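Local structure of putative pore-forming toxin (Bacteroides vulgatus ATCC 8482, 3KOG) at residues F19-V24 and I60-K65. The protein is of uncertain function, but is probably a secreted or surface-attached lipoprotein and has been proposed to be a pore-forming toxin. Sequence-based numbering, arbitrary orientation. Where two conformers were deposited one is given.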
# COMPACT_ATOMS: atom_id res chain seq x y z
N PHE A 19 2.91 4.89 -6.55
CA PHE A 19 2.32 4.28 -5.39
C PHE A 19 0.87 4.75 -5.28
O PHE A 19 0.62 5.95 -5.45
CB PHE A 19 3.08 4.62 -4.13
CG PHE A 19 2.74 3.72 -2.97
CD1 PHE A 19 3.36 2.50 -2.82
CD2 PHE A 19 1.80 4.11 -2.05
CE1 PHE A 19 3.05 1.68 -1.79
CE2 PHE A 19 1.46 3.29 -0.99
CZ PHE A 19 2.12 2.04 -0.88
N ILE A 20 -0.05 3.79 -5.12
CA ILE A 20 -1.49 4.06 -5.01
C ILE A 20 -2.01 3.74 -3.63
O ILE A 20 -1.82 2.64 -3.12
CB ILE A 20 -2.26 3.30 -6.09
CG1 ILE A 20 -1.76 3.75 -7.48
CG2 ILE A 20 -3.78 3.53 -5.97
CD1 ILE A 20 -2.26 2.84 -8.63
N ILE A 21 -2.66 4.72 -3.03
CA ILE A 21 -3.34 4.55 -1.78
C ILE A 21 -4.85 4.49 -2.00
O ILE A 21 -5.46 5.39 -2.64
CB ILE A 21 -3.06 5.79 -0.83
CG1 ILE A 21 -1.58 5.84 -0.40
CG2 ILE A 21 -4.02 5.71 0.45
CD1 ILE A 21 -1.15 7.25 0.16
N THR A 22 -5.46 3.43 -1.50
CA THR A 22 -6.89 3.21 -1.65
C THR A 22 -7.61 3.25 -0.30
O THR A 22 -7.56 2.31 0.48
CB THR A 22 -7.18 1.88 -2.38
OG1 THR A 22 -6.53 1.88 -3.68
CG2 THR A 22 -8.67 1.66 -2.56
N PRO A 23 -8.32 4.36 -0.02
CA PRO A 23 -9.10 4.45 1.21
C PRO A 23 -10.34 3.57 1.15
O PRO A 23 -10.96 3.43 0.09
CB PRO A 23 -9.52 5.95 1.27
CG PRO A 23 -8.86 6.60 0.16
CD PRO A 23 -8.33 5.61 -0.79
N VAL A 24 -10.62 2.92 2.28
CA VAL A 24 -11.82 2.15 2.53
C VAL A 24 -12.46 2.77 3.80
O VAL A 24 -11.78 2.82 4.85
CB VAL A 24 -11.48 0.70 2.80
CG1 VAL A 24 -12.77 -0.10 3.10
CG2 VAL A 24 -10.66 0.06 1.64
N ILE A 60 0.69 10.59 4.29
CA ILE A 60 -0.54 11.20 3.74
C ILE A 60 -1.64 10.94 4.77
O ILE A 60 -1.76 9.82 5.25
CB ILE A 60 -0.97 10.49 2.42
CG1 ILE A 60 0.18 10.50 1.38
CG2 ILE A 60 -2.28 11.11 1.84
CD1 ILE A 60 0.67 11.92 1.02
N ASN A 61 -2.44 11.95 5.08
CA ASN A 61 -3.55 11.78 5.98
C ASN A 61 -4.82 11.75 5.13
O ASN A 61 -5.03 12.61 4.24
CB ASN A 61 -3.61 12.92 7.00
CG ASN A 61 -2.51 12.84 8.05
OD1 ASN A 61 -1.65 11.97 8.02
ND2 ASN A 61 -2.52 13.77 8.97
N ILE A 62 -5.67 10.77 5.38
CA ILE A 62 -6.95 10.67 4.65
C ILE A 62 -8.09 10.94 5.63
O ILE A 62 -8.13 10.29 6.65
CB ILE A 62 -7.13 9.31 4.02
CG1 ILE A 62 -6.00 9.03 3.02
CG2 ILE A 62 -8.42 9.27 3.17
CD1 ILE A 62 -4.90 8.17 3.57
N ASN A 63 -8.96 11.89 5.32
CA ASN A 63 -10.11 12.18 6.15
C ASN A 63 -11.40 11.77 5.43
O ASN A 63 -11.47 11.83 4.19
CB ASN A 63 -10.16 13.67 6.51
CG ASN A 63 -9.19 14.04 7.62
OD1 ASN A 63 -7.97 14.08 7.42
ND2 ASN A 63 -9.72 14.33 8.80
N ALA A 64 -12.38 11.35 6.19
CA ALA A 64 -13.69 11.00 5.62
C ALA A 64 -14.82 11.56 6.47
O ALA A 64 -14.66 11.71 7.67
CB ALA A 64 -13.81 9.48 5.53
N LYS A 65 -15.96 11.86 5.84
CA LYS A 65 -17.13 12.44 6.52
C LYS A 65 -18.34 11.73 5.93
O LYS A 65 -18.43 11.56 4.70
CB LYS A 65 -17.33 13.95 6.22
CG LYS A 65 -16.31 14.92 6.77
CD LYS A 65 -16.82 16.40 6.54
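Ile21 reaches across to both Ile60 and Ile62, and its two branches divide the work. The delta methyl CD1 meets the side of Ile60, lying 3.7 Å from Ile60 CG1, while the branch methyl CG2 comes to 4.1 Å from CD1 of Ile62. That division follows from chi1 of Ile21 (-67°), which sets CG1 beside the backbone N and CG2 beside the carbonyl carbon, so that the two methyls diverge along the strand. Farther on, Ile62 CG2 rests against the edge of the Pro23 ring, 4.0 Å from Pro23 CB and equally near its CG; the two side chains cross at about a right angle. Chi2 of Ile62, 99°, is off a staggered value, which directs CD1 back toward Ile21 while CG2 faces the proline.

No hydrogen bond links the two strands. Their axes approach to 9.0 Å with N-to-C directions 30° apart, the geometry of face-to-face sheet packing, as in a beta-sandwich. Ile21, Pro23, Ile60 and Ile62 all project inward from alternate positions. Backbone bonds from Ile20 and Thr22 to Lys88 hold 18-27 beside 85-94 in the mixed sheet. Strand 58-66 is the middle of the opposing three-stranded antiparallel sheet, where Val75 of 69-77 touches both Ile21 and Ile62, and 39-42 contributes Phe42 against Pro23 and Ile40 against Ile62.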